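Local structure of adenosylmethionine-8-amino-7-oxononanoate aminotransferase (Methanocaldococcus jannaschii, 6ZHK) at residues V151-H156 / G242-P247; S219-H224 / A255-E260; G235-S240 / V270-G275; G249-V254 / F265-V270; F281-E286 / D295-G300. The protein probably catalyses the PLP-dependent transfer of an amino group from S-adenosyl-L-methionine to 8-amino-7-oxononanoate, a step in biotin biosynthesis. All blocks are in the same frame, centred on the assembly; numbering follows the deposited sequence. Where two conformers were deposited one is given.

Contact 1: V151-H156 / G242-P247; sequences VKEGYH and GMIPYP
Two side-chain oxygens cross this contact only to end against carbon: Y246 OH stands 4.1 Å from V151 CG2, and E153 OE1 lies 4.2 Å from I244 CD1, with no hydrogen bond joining the segments. Their polarity is spent on third parties, since Y246 OH is hydrogen-bonded to E234 N and E153 OE1 to Y189 OH. V151 and Y246 meet head-on, methyl against hydroxyl, whereas the extended glutamate crosses the isoleucine at about a right angle. V151 closes strand 147-151, and the chain then folds through a type II beta turn in which G154 N bonds to V151 O at 3.2 Å. With its CG anti to the carbonyl carbon (chi1 -69°), E153 extends from this turn toward the small antiparallel hairpin of strands 237-238 and 244-245. There a G1 beta bulge sets M243 and I244 opposite M238, whose side chain packs on V151, E153 and Y246 together. Just beyond the turn, Y155, predicted to bind substrate, donates its backbone N to E234 OE2 and packs its side chain against H337 of the second subunit, which brings Y155 to the subunit boundary.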
# COMPACT_ATOMS: atom_id res chain seq x y z
N VAL A 151 -21.71 3.31 -5.89
CA VAL A 151 -22.25 3.56 -7.23
C VAL A 151 -21.57 2.72 -8.28
O VAL A 151 -20.40 2.38 -8.16
CB VAL A 151 -22.22 5.05 -7.63
CG1 VAL A 151 -23.20 5.85 -6.80
CG2 VAL A 151 -20.81 5.66 -7.59
N LYS A 152 -22.35 2.36 -9.31
CA LYS A 152 -21.78 1.69 -10.47
C LYS A 152 -20.75 2.64 -11.11
O LYS A 152 -20.97 3.86 -11.15
CB LYS A 152 -22.89 1.37 -11.45
CG LYS A 152 -23.84 0.24 -11.02
CD LYS A 152 -25.08 0.20 -11.91
CE LYS A 152 -26.28 -0.38 -11.18
NZ LYS A 152 -27.28 -0.95 -12.11
N GLU A 153 -19.65 2.03 -11.57
CA GLU A 153 -18.57 2.72 -12.26
C GLU A 153 -17.70 3.50 -11.28
O GLU A 153 -16.74 4.13 -11.72
CB GLU A 153 -19.07 3.73 -13.32
CG GLU A 153 -19.74 3.14 -14.57
CD GLU A 153 -20.42 4.16 -15.51
OE1 GLU A 153 -20.20 5.40 -15.37
OE2 GLU A 153 -21.22 3.71 -16.36
N GLY A 154 -18.01 3.52 -9.98
CA GLY A 154 -17.09 4.17 -9.04
C GLY A 154 -15.79 3.36 -8.91
O GLY A 154 -15.77 2.17 -9.21
N TYR A 155 -14.73 3.99 -8.40
CA TYR A 155 -13.44 3.32 -8.36
C TYR A 155 -12.73 3.80 -7.09
O TYR A 155 -12.70 4.99 -6.84
CB TYR A 155 -12.60 3.71 -9.60
CG TYR A 155 -11.22 3.10 -9.53
CD1 TYR A 155 -11.00 1.79 -9.94
CD2 TYR A 155 -10.13 3.85 -9.07
CE1 TYR A 155 -9.75 1.19 -9.81
CE2 TYR A 155 -8.87 3.29 -9.00
CZ TYR A 155 -8.70 1.96 -9.36
OH TYR A 155 -7.44 1.42 -9.27
N HIS A 156 -12.16 2.84 -6.33
CA HIS A 156 -11.54 3.09 -5.04
C HIS A 156 -10.20 2.37 -4.92
O HIS A 156 -9.55 2.50 -3.88
CB HIS A 156 -12.53 2.70 -3.92
CG HIS A 156 -13.69 3.65 -3.93
ND1 HIS A 156 -13.56 4.99 -3.67
CD2 HIS A 156 -14.98 3.46 -4.23
CE1 HIS A 156 -14.71 5.61 -3.84
NE2 HIS A 156 -15.61 4.69 -4.11
N GLY A 242 -14.07 8.21 -16.12
CA GLY A 242 -13.81 9.10 -17.24
C GLY A 242 -14.02 10.57 -16.90
O GLY A 242 -14.57 11.34 -17.72
N MET A 243 -13.66 10.95 -15.66
CA MET A 243 -13.76 12.29 -15.14
C MET A 243 -15.19 12.79 -15.27
O MET A 243 -15.39 13.90 -15.74
CB MET A 243 -12.77 13.26 -15.82
CG MET A 243 -11.32 12.80 -15.64
SD MET A 243 -10.86 12.91 -13.88
CE MET A 243 -9.57 11.64 -13.85
N ILE A 244 -16.16 12.01 -14.79
CA ILE A 244 -17.53 12.51 -14.84
C ILE A 244 -17.88 13.17 -13.51
O ILE A 244 -17.83 12.55 -12.47
CB ILE A 244 -18.49 11.34 -15.12
CG1 ILE A 244 -17.97 10.45 -16.27
CG2 ILE A 244 -19.87 11.91 -15.39
CD1 ILE A 244 -18.74 9.15 -16.43
N PRO A 245 -18.29 14.46 -13.49
CA PRO A 245 -18.65 15.11 -12.24
C PRO A 245 -19.92 14.44 -11.72
O PRO A 245 -20.80 14.02 -12.48
CB PRO A 245 -18.96 16.58 -12.60
CG PRO A 245 -19.13 16.56 -14.11
CD PRO A 245 -18.45 15.33 -14.67
N TYR A 246 -20.04 14.41 -10.39
CA TYR A 246 -21.33 14.22 -9.75
C TYR A 246 -22.07 15.55 -9.92
O TYR A 246 -21.44 16.59 -9.78
CB TYR A 246 -21.11 14.11 -8.25
CG TYR A 246 -20.58 12.78 -7.79
CD1 TYR A 246 -19.31 12.37 -8.14
CD2 TYR A 246 -21.32 11.95 -6.97
CE1 TYR A 246 -18.80 11.16 -7.72
CE2 TYR A 246 -20.80 10.75 -6.51
CZ TYR A 246 -19.55 10.34 -6.93
OH TYR A 246 -19.00 9.14 -6.55
N PRO A 247 -23.39 15.58 -10.18
CA PRO A 247 -24.10 16.86 -10.24
C PRO A 247 -23.96 17.65 -8.95
O PRO A 247 -23.85 17.06 -7.87
CB PRO A 247 -25.57 16.43 -10.41
CG PRO A 247 -25.51 15.06 -11.02
CD PRO A 247 -24.26 14.43 -10.42

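Contact 2: S219-H224 / A255-E260; sequences SLIEKH and AKACKE
Helices 211-224 and 250-261 lie side by side against the large mixed sheet, and in these turns I221 of the first packs on A257 and C258 of the second. The isoleucine divides its branches. CD1 rests against both C258 SG, at 4.1 Å, and A257 CB, at 4.2 Å, while CG2 comes up to the backbone oxygen, A257 O, at 4.0 Å. A257 points its CB at the neighbouring helix. C258 sends its CB away from it, yet SG, anti to the carbonyl carbon (chi1 -68°), remains within touch of the I221 methyl. Helix 250-261 is the connection of a beta-alpha-beta crossover between the adjacent parallel strands 228-234 and 265-268, and I221 also touches V254 one turn back along it. Toward the sheet, I221 and L220 both pack on I149 of strand 147-151. At the outer surface K256 NZ forms a salt bridge with E260 OE2, 3.1 Å, meeting the carboxylate from above its plane. E222 OE2 and E260 OE1 are 6.0 Å apart, so the lysine is likely to soften the repulsion between these like charges. H224, at the end of its helix, stacks its ring with Y183.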
# COMPACT_ATOMS: atom_id res chain seq x y z
N SER A 219 -33.24 6.65 -1.58
CA SER A 219 -34.17 5.54 -1.39
C SER A 219 -33.39 4.28 -1.00
O SER A 219 -33.87 3.52 -0.17
CB SER A 219 -35.01 5.28 -2.65
OG SER A 219 -35.87 6.40 -2.85
N LEU A 220 -32.28 4.02 -1.66
CA LEU A 220 -31.49 2.83 -1.31
C LEU A 220 -30.93 2.96 0.11
O LEU A 220 -30.97 2.00 0.85
CB LEU A 220 -30.38 2.74 -2.34
CG LEU A 220 -29.79 1.39 -2.69
CD1 LEU A 220 -30.80 0.55 -3.47
CD2 LEU A 220 -28.58 1.64 -3.55
N ILE A 221 -30.43 4.16 0.51
CA ILE A 221 -29.96 4.38 1.87
C ILE A 221 -31.09 4.14 2.87
O ILE A 221 -30.92 3.45 3.88
CB ILE A 221 -29.30 5.78 2.02
CG1 ILE A 221 -28.04 5.83 1.15
CG2 ILE A 221 -29.02 6.09 3.50
CD1 ILE A 221 -27.46 7.24 0.93
N GLU A 222 -32.28 4.69 2.58
CA GLU A 222 -33.41 4.51 3.47
C GLU A 222 -33.79 3.03 3.56
O GLU A 222 -34.09 2.54 4.64
CB GLU A 222 -34.60 5.32 2.97
CG GLU A 222 -34.37 6.81 3.06
CD GLU A 222 -35.40 7.66 2.36
OE1 GLU A 222 -36.03 7.16 1.39
OE2 GLU A 222 -35.56 8.83 2.78
N LYS A 223 -33.79 2.34 2.46
CA LYS A 223 -34.19 0.94 2.44
C LYS A 223 -33.18 0.04 3.16
O LYS A 223 -33.62 -0.81 3.91
CB LYS A 223 -34.36 0.41 1.00
CG LYS A 223 -34.84 -1.03 0.89
CD LYS A 223 -34.93 -1.40 -0.56
CE LYS A 223 -35.71 -2.67 -0.88
NZ LYS A 223 -35.81 -2.78 -2.36
N HIS A 224 -31.87 0.28 3.00
CA HIS A 224 -30.90 -0.71 3.47
C HIS A 224 -30.09 -0.23 4.68
O HIS A 224 -29.18 -0.93 5.10
CB HIS A 224 -29.96 -1.09 2.33
CG HIS A 224 -30.71 -1.75 1.21
ND1 HIS A 224 -31.30 -3.00 1.39
CD2 HIS A 224 -30.94 -1.37 -0.06
CE1 HIS A 224 -31.88 -3.36 0.26
NE2 HIS A 224 -31.66 -2.38 -0.66
N ALA A 255 -24.97 12.82 1.80
CA ALA A 255 -24.51 13.04 3.16
C ALA A 255 -25.68 13.29 4.10
O ALA A 255 -25.67 12.83 5.24
CB ALA A 255 -23.52 14.19 3.16
N LYS A 256 -26.67 14.07 3.66
CA LYS A 256 -27.75 14.38 4.57
C LYS A 256 -28.52 13.09 4.85
O LYS A 256 -28.91 12.84 5.98
CB LYS A 256 -28.65 15.43 3.93
CG LYS A 256 -29.97 15.77 4.64
CD LYS A 256 -30.65 16.90 3.86
CE LYS A 256 -31.76 17.67 4.56
NZ LYS A 256 -33.00 16.87 4.61
N ALA A 257 -28.72 12.28 3.81
CA ALA A 257 -29.42 11.01 3.95
C ALA A 257 -28.64 10.07 4.88
O ALA A 257 -29.26 9.39 5.71
CB ALA A 257 -29.64 10.40 2.59
N CYS A 258 -27.30 10.04 4.77
CA CYS A 258 -26.50 9.25 5.71
C CYS A 258 -26.69 9.73 7.16
O CYS A 258 -26.86 8.94 8.09
CB CYS A 258 -25.03 9.28 5.34
SG CYS A 258 -24.71 8.41 3.78
N LYS A 259 -26.71 11.05 7.36
CA LYS A 259 -26.92 11.59 8.69
C LYS A 259 -28.30 11.19 9.23
O LYS A 259 -28.39 10.74 10.38
CB LYS A 259 -26.73 13.12 8.68
CG LYS A 259 -26.61 13.80 10.04
CD LYS A 259 -26.38 15.32 9.93
CE LYS A 259 -26.37 16.04 11.27
NZ LYS A 259 -25.27 15.56 12.15
N GLU A 260 -29.34 11.32 8.39
CA GLU A 260 -30.71 11.10 8.84
C GLU A 260 -30.97 9.62 9.08
O GLU A 260 -31.88 9.30 9.84
CB GLU A 260 -31.74 11.67 7.86
CG GLU A 260 -31.79 13.18 7.99
CD GLU A 260 -32.72 13.88 7.03
OE1 GLU A 260 -33.24 13.21 6.11
OE2 GLU A 260 -32.92 15.13 7.20

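Contact 3: G235-S240 / V270-G275; sequences GGIMGS and VATGFG
T272 carries nearly all of the touch that segment 270-275 makes with G235 and I237. It is reached through V270 and A271, which share helical backbone angles with it but lack the regular bonds; A271 turns its CB toward 235-240 and packs on M394 of strand 394-399. At T272 the methyl does the work: CG2 sits 3.3 Å from G235 O and 3.5 Å from I237 CG2, the latter closer than two methyls normally come. The two side chains run antiparallel alongside one another. OG1 lies between the backbone N and the carbonyl carbon (chi1 54°), 3.7 Å from G235 CA, and its hydrogen bond goes to E269 OE1. A serine in place of T272 would probably open a gap beside G235 O and I237 CG2, leaving the isoleucine branch less firmly held. After G273, F274 meets F281 edge-to-face and packs on L353 and F356 of helix 343-358. G275 then takes backbone angles that a side chain would hardly tolerate, as G236 does across the way. A CB on G235 would fall 2.4 Å from T272 OG1, a clash. The contact is thus steric: the missing side chain of G235 makes way for the threonine hydroxyl, and the methyl packs on G235 O. The T272 side chain is about 9 Å from that of K301, the predicted site of cofactor attachment.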
# COMPACT_ATOMS: atom_id res chain seq x y z
N GLY A 235 -14.85 12.09 -4.50
CA GLY A 235 -15.00 13.49 -4.07
C GLY A 235 -15.49 14.40 -5.21
O GLY A 235 -14.85 15.37 -5.59
N GLY A 236 -16.67 14.09 -5.75
CA GLY A 236 -17.34 15.10 -6.57
C GLY A 236 -17.11 14.85 -8.04
O GLY A 236 -17.73 15.50 -8.90
N ILE A 237 -16.20 13.89 -8.33
CA ILE A 237 -16.02 13.48 -9.69
C ILE A 237 -15.55 12.03 -9.72
O ILE A 237 -14.92 11.60 -8.78
CB ILE A 237 -15.03 14.43 -10.38
CG1 ILE A 237 -14.75 14.08 -11.86
CG2 ILE A 237 -13.77 14.52 -9.55
CD1 ILE A 237 -14.11 15.26 -12.57
N MET A 238 -16.06 11.28 -10.68
CA MET A 238 -15.67 9.89 -10.87
C MET A 238 -14.47 9.85 -11.83
O MET A 238 -14.61 10.07 -13.04
CB MET A 238 -16.85 9.07 -11.40
CG MET A 238 -18.17 9.28 -10.56
SD MET A 238 -19.56 8.39 -11.33
CE MET A 238 -19.06 6.73 -10.91
N GLY A 239 -13.28 9.60 -11.29
CA GLY A 239 -12.08 9.69 -12.12
C GLY A 239 -12.00 8.59 -13.17
O GLY A 239 -11.97 8.84 -14.40
N SER A 240 -11.86 7.37 -12.67
CA SER A 240 -11.59 6.22 -13.52
C SER A 240 -12.78 5.94 -14.45
O SER A 240 -12.62 5.40 -15.55
CB SER A 240 -11.28 5.04 -12.65
OG SER A 240 -11.28 3.85 -13.41
N VAL A 270 -8.97 10.67 -2.74
CA VAL A 270 -7.59 10.35 -3.06
C VAL A 270 -7.11 11.13 -4.29
O VAL A 270 -6.02 11.66 -4.29
CB VAL A 270 -7.37 8.83 -3.19
CG1 VAL A 270 -6.00 8.55 -3.80
CG2 VAL A 270 -7.49 8.16 -1.82
N ALA A 271 -7.97 11.29 -5.29
CA ALA A 271 -7.62 12.02 -6.50
C ALA A 271 -8.05 13.48 -6.38
O ALA A 271 -7.39 14.34 -6.93
CB ALA A 271 -8.31 11.34 -7.68
N THR A 272 -9.15 13.79 -5.69
CA THR A 272 -9.63 15.16 -5.75
C THR A 272 -8.97 16.07 -4.73
O THR A 272 -9.03 17.31 -4.83
CB THR A 272 -11.15 15.21 -5.53
OG1 THR A 272 -11.44 14.52 -4.31
CG2 THR A 272 -11.87 14.53 -6.67
N GLY A 273 -8.33 15.48 -3.73
CA GLY A 273 -7.78 16.28 -2.64
C GLY A 273 -6.55 17.05 -3.09
O GLY A 273 -5.89 16.65 -4.04
N PHE A 274 -6.30 18.17 -2.42
CA PHE A 274 -5.13 19.01 -2.64
C PHE A 274 -5.25 19.80 -3.93
O PHE A 274 -4.29 19.92 -4.68
CB PHE A 274 -3.86 18.17 -2.54
CG PHE A 274 -3.76 17.61 -1.15
CD1 PHE A 274 -3.39 18.41 -0.09
CD2 PHE A 274 -4.17 16.31 -0.91
CE1 PHE A 274 -3.37 17.93 1.22
CE2 PHE A 274 -4.12 15.81 0.38
CZ PHE A 274 -3.70 16.60 1.42
N GLY A 275 -6.45 20.33 -4.17
CA GLY A 275 -6.65 21.42 -5.13
C GLY A 275 -7.12 21.01 -6.54
O GLY A 275 -7.50 21.91 -7.28

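Contact 4: G249-V254 / F265-V270; sequences GYIEGV and FILDEV
Apolar packing of I251 and V254 on F265 and L267 makes up the whole contact between helix 250-261 and strand 265-268. I251 CG2 comes in at the edge of the F265 ring, near its plane, 3.9 Å from both CE2 and CZ. V254 CG1 instead lies over a ring face, offset toward the rim, with CE1 of F265 4.2 Å away. Further along the strand I251 CD1 meets L267 CD1 at 4.1 Å, methyl to methyl. All three pairs cross at about a right angle, and F265 reaches the helix because its CG is anti to the backbone N (chi1 179°). The short axes run 156° apart in direction, 10.9 Å at their nearest, as suits a helix returning over its sheet in a beta-alpha-beta unit. Among the side chains of this segment, D268 makes two polar bonds: OD1 accepts V270 N at 2.8 Å, nearly straight at 161°, forming an Asx turn, and OD2 bonds to H156 ND1. D268 is predicted to bind pyridoxal phosphate. The chemistry is therefore divided, with hydrocarbon alone seating the strand on its helix and two hydrogen bonds, one to each oxygen, fixing the rotation of the D268 carboxylate.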
# COMPACT_ATOMS: atom_id res chain seq x y z
N GLY A 249 -25.02 19.29 -5.62
CA GLY A 249 -26.07 18.88 -4.70
C GLY A 249 -26.15 17.36 -4.47
O GLY A 249 -26.84 16.92 -3.56
N TYR A 250 -25.43 16.56 -5.28
CA TYR A 250 -25.59 15.13 -5.15
C TYR A 250 -24.97 14.64 -3.84
O TYR A 250 -25.63 13.97 -3.04
CB TYR A 250 -25.10 14.37 -6.39
CG TYR A 250 -25.30 12.88 -6.27
CD1 TYR A 250 -24.31 12.07 -5.69
CD2 TYR A 250 -26.40 12.25 -6.83
CE1 TYR A 250 -24.44 10.70 -5.64
CE2 TYR A 250 -26.54 10.87 -6.79
CZ TYR A 250 -25.55 10.09 -6.20
OH TYR A 250 -25.68 8.73 -6.12
N ILE A 251 -23.68 14.97 -3.64
CA ILE A 251 -22.94 14.57 -2.46
C ILE A 251 -23.62 15.13 -1.20
O ILE A 251 -23.77 14.43 -0.19
CB ILE A 251 -21.45 15.01 -2.51
CG1 ILE A 251 -20.74 14.56 -3.80
CG2 ILE A 251 -20.74 14.59 -1.23
CD1 ILE A 251 -20.04 13.25 -3.67
N GLU A 252 -24.07 16.40 -1.26
CA GLU A 252 -24.76 16.98 -0.12
C GLU A 252 -26.02 16.20 0.23
O GLU A 252 -26.26 16.00 1.39
CB GLU A 252 -25.12 18.46 -0.36
CG GLU A 252 -23.89 19.34 -0.58
CD GLU A 252 -23.39 19.56 -2.01
OE1 GLU A 252 -23.48 18.66 -2.88
OE2 GLU A 252 -22.88 20.65 -2.25
N GLY A 253 -26.84 15.81 -0.74
CA GLY A 253 -28.07 15.08 -0.43
C GLY A 253 -27.75 13.68 0.10
O GLY A 253 -28.43 13.17 1.01
N VAL A 254 -26.70 13.05 -0.43
CA VAL A 254 -26.33 11.73 0.10
C VAL A 254 -25.85 11.87 1.55
O VAL A 254 -26.26 11.14 2.44
CB VAL A 254 -25.27 11.05 -0.79
CG1 VAL A 254 -24.68 9.84 -0.08
CG2 VAL A 254 -25.80 10.69 -2.17
N PHE A 265 -20.66 7.89 6.27
CA PHE A 265 -20.41 8.31 4.90
C PHE A 265 -18.90 8.47 4.73
O PHE A 265 -18.26 9.22 5.48
CB PHE A 265 -21.12 9.65 4.59
CG PHE A 265 -20.89 10.17 3.19
CD1 PHE A 265 -20.79 9.30 2.10
CD2 PHE A 265 -20.78 11.53 2.93
CE1 PHE A 265 -20.59 9.77 0.81
CE2 PHE A 265 -20.56 12.02 1.64
CZ PHE A 265 -20.47 11.13 0.58
N ILE A 266 -18.32 7.70 3.77
CA ILE A 266 -16.91 7.77 3.49
C ILE A 266 -16.72 8.53 2.20
O ILE A 266 -17.32 8.16 1.21
CB ILE A 266 -16.36 6.32 3.32
CG1 ILE A 266 -16.67 5.51 4.59
CG2 ILE A 266 -14.88 6.43 2.96
CD1 ILE A 266 -16.04 4.07 4.50
N LEU A 267 -15.89 9.57 2.20
CA LEU A 267 -15.62 10.27 0.94
C LEU A 267 -14.18 9.98 0.56
O LEU A 267 -13.23 10.22 1.32
CB LEU A 267 -15.85 11.77 1.10
CG LEU A 267 -15.96 12.58 -0.19
CD1 LEU A 267 -17.25 12.21 -0.91
CD2 LEU A 267 -15.93 14.10 0.12
N ASP A 268 -14.02 9.44 -0.67
CA ASP A 268 -12.70 9.13 -1.17
C ASP A 268 -12.18 10.33 -1.97
O ASP A 268 -12.55 10.50 -3.13
CB ASP A 268 -12.77 7.86 -2.02
CG ASP A 268 -11.45 7.54 -2.70
OD1 ASP A 268 -10.51 8.35 -2.57
OD2 ASP A 268 -11.37 6.43 -3.30
N GLU A 269 -11.30 11.14 -1.36
CA GLU A 269 -10.70 12.28 -2.07
C GLU A 269 -9.25 11.95 -2.44
O GLU A 269 -8.39 12.81 -2.49
CB GLU A 269 -10.84 13.53 -1.21
CG GLU A 269 -12.29 14.02 -1.14
CD GLU A 269 -12.40 15.55 -1.15
OE1 GLU A 269 -11.79 16.20 -2.07
OE2 GLU A 269 -13.06 16.10 -0.21
N VAL A 270 -8.97 10.67 -2.74
CA VAL A 270 -7.59 10.35 -3.06
C VAL A 270 -7.11 11.13 -4.29
O VAL A 270 -6.02 11.66 -4.29
CB VAL A 270 -7.37 8.83 -3.19
CG1 VAL A 270 -6.00 8.55 -3.80
CG2 VAL A 270 -7.49 8.16 -1.82

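Contact 5: F281-E286 / D295-G300; sequences FFCDNE and DILCLG
D284 N bonds to F281 O at 3.0 Å and so closes the type I beta turn of residues 281 to 284, from which F281 reaches L299 and C283 reaches L297. F281 N makes a weak hydrogen bond to D284 OD2, 3.3 Å long, while D284 OD1 lies at the edge of the F281 ring, in its plane. The E269 carboxylate grips the same turn, OE1 accepting F282 N and OE2 accepting C283 N. Across the contact, CE1 of F281 touches L299 CD2 at 3.8 Å, and the two side chains cross at about a right angle. The other methyl, L299 CD1, is 4.1 Å from F281 CE1. C283 sends SG between its own backbone N and carbonyl carbon (chi1 69°), and there the sulfur meets both methyls of L297, CD2 at 4.0 Å and CD1 at 4.1 Å. Strand 296-299 runs inside the large mixed sheet, parallel to 265-268 and antiparallel to 311-315, and its leucines face the turn. Beside this patch is the magnesium site, with C283 on P110 and L297 on L113, both residues of that site. Past the turn N285 is the N-cap of helix 286-291: its OD1 accepts L288 N, and ND2 bonds to E252 OE2, tying the start of this helix to helix 250-261.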
# COMPACT_ATOMS: atom_id res chain seq x y z
N PHE A 281 -10.22 20.67 -0.84
CA PHE A 281 -10.88 19.37 -0.77
C PHE A 281 -12.31 19.59 -1.23
O PHE A 281 -12.87 20.67 -0.96
CB PHE A 281 -10.95 18.86 0.67
CG PHE A 281 -9.59 18.74 1.31
CD1 PHE A 281 -8.75 17.69 0.94
CD2 PHE A 281 -9.14 19.68 2.23
CE1 PHE A 281 -7.47 17.61 1.49
CE2 PHE A 281 -7.88 19.59 2.81
CZ PHE A 281 -7.03 18.56 2.42
N PHE A 282 -12.86 18.61 -1.94
CA PHE A 282 -14.29 18.65 -2.28
C PHE A 282 -15.13 18.90 -1.04
O PHE A 282 -16.07 19.71 -1.07
CB PHE A 282 -14.76 17.44 -3.07
CG PHE A 282 -16.16 17.62 -3.61
CD1 PHE A 282 -16.39 18.37 -4.76
CD2 PHE A 282 -17.25 17.14 -2.90
CE1 PHE A 282 -17.70 18.54 -5.23
CE2 PHE A 282 -18.56 17.37 -3.33
CZ PHE A 282 -18.78 18.04 -4.52
N CYS A 283 -14.76 18.25 0.07
CA CYS A 283 -15.54 18.37 1.30
C CYS A 283 -15.40 19.74 2.01
O CYS A 283 -16.09 19.95 3.01
CB CYS A 283 -15.29 17.18 2.23
SG CYS A 283 -13.63 17.17 2.91
N ASP A 284 -14.59 20.68 1.46
CA ASP A 284 -14.60 22.07 1.90
C ASP A 284 -15.84 22.77 1.32
O ASP A 284 -15.74 23.58 0.42
CB ASP A 284 -13.41 22.90 1.38
CG ASP A 284 -12.10 22.55 2.07
OD1 ASP A 284 -12.14 21.97 3.18
OD2 ASP A 284 -11.03 22.90 1.50
N ASN A 285 -16.97 22.40 1.85
CA ASN A 285 -18.27 22.68 1.27
C ASN A 285 -19.08 23.08 2.48
O ASN A 285 -19.05 22.38 3.49
CB ASN A 285 -18.76 21.40 0.58
CG ASN A 285 -20.20 21.43 0.15
OD1 ASN A 285 -21.09 21.63 0.96
ND2 ASN A 285 -20.44 21.14 -1.10
N GLU A 286 -19.70 24.27 2.44
CA GLU A 286 -20.35 24.74 3.67
C GLU A 286 -21.45 23.78 4.10
O GLU A 286 -21.65 23.57 5.29
CB GLU A 286 -20.97 26.15 3.57
CG GLU A 286 -19.99 27.28 3.85
CD GLU A 286 -18.85 27.06 4.85
OE1 GLU A 286 -19.12 26.71 6.07
OE2 GLU A 286 -17.69 27.25 4.42
N ASP A 295 -18.02 11.32 7.44
CA ASP A 295 -17.51 10.80 8.69
C ASP A 295 -16.07 10.35 8.54
O ASP A 295 -15.29 10.43 9.49
CB ASP A 295 -18.33 9.59 9.13
CG ASP A 295 -19.77 10.01 9.33
OD1 ASP A 295 -20.00 10.69 10.37
OD2 ASP A 295 -20.59 9.75 8.42
N ILE A 296 -15.73 9.92 7.34
CA ILE A 296 -14.37 9.46 7.09
C ILE A 296 -13.98 10.00 5.72
O ILE A 296 -14.75 9.93 4.80
CB ILE A 296 -14.27 7.92 7.09
CG1 ILE A 296 -14.87 7.28 8.34
CG2 ILE A 296 -12.85 7.46 6.83
CD1 ILE A 296 -14.59 5.75 8.40
N LEU A 297 -12.78 10.56 5.62
CA LEU A 297 -12.20 11.19 4.43
C LEU A 297 -10.92 10.41 4.10
O LEU A 297 -10.05 10.32 4.95
CB LEU A 297 -11.84 12.65 4.77
CG LEU A 297 -11.07 13.40 3.65
CD1 LEU A 297 -11.97 13.49 2.40
CD2 LEU A 297 -10.62 14.78 4.13
N CYS A 298 -10.78 9.96 2.83
CA CYS A 298 -9.57 9.27 2.39
C CYS A 298 -8.76 10.20 1.49
O CYS A 298 -9.33 10.83 0.62
CB CYS A 298 -9.92 8.02 1.60
SG CYS A 298 -10.89 6.89 2.65
N LEU A 299 -7.44 10.31 1.73
CA LEU A 299 -6.52 11.16 0.96
C LEU A 299 -5.33 10.35 0.48
O LEU A 299 -4.99 9.31 1.03
CB LEU A 299 -6.00 12.26 1.87
CG LEU A 299 -7.08 13.14 2.52
CD1 LEU A 299 -6.47 14.15 3.48
CD2 LEU A 299 -7.87 13.85 1.43
N GLY A 300 -4.68 10.82 -0.59
CA GLY A 300 -3.54 10.12 -1.14
C GLY A 300 -3.00 10.97 -2.31
O GLY A 300 -3.26 12.17 -2.38

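In the fold
Contacts 2 and 4 share helix 250-261, which follows strand 244-245 of contact 1; the centres of contacts 2 and 4 are about 12 Å apart. Contacts 4 and 5, about 8 Å apart between centres, use the neighbouring strands 265-268 and 296-299 of the seven-stranded sheet, while contacts 1 and 3 meet through the hairpin of 237-238 and 244-245. Contact 3 shares V270 with contact 4, which is nested inside the loop it closes, and contact 5 comes later in the chain. Contact 2 is the outlying one, about 23 Å from contact 3, centre to centre. Together they run from the helical outer layer, through the sheet, to the loops around D268, where the cofactor is predicted to bind.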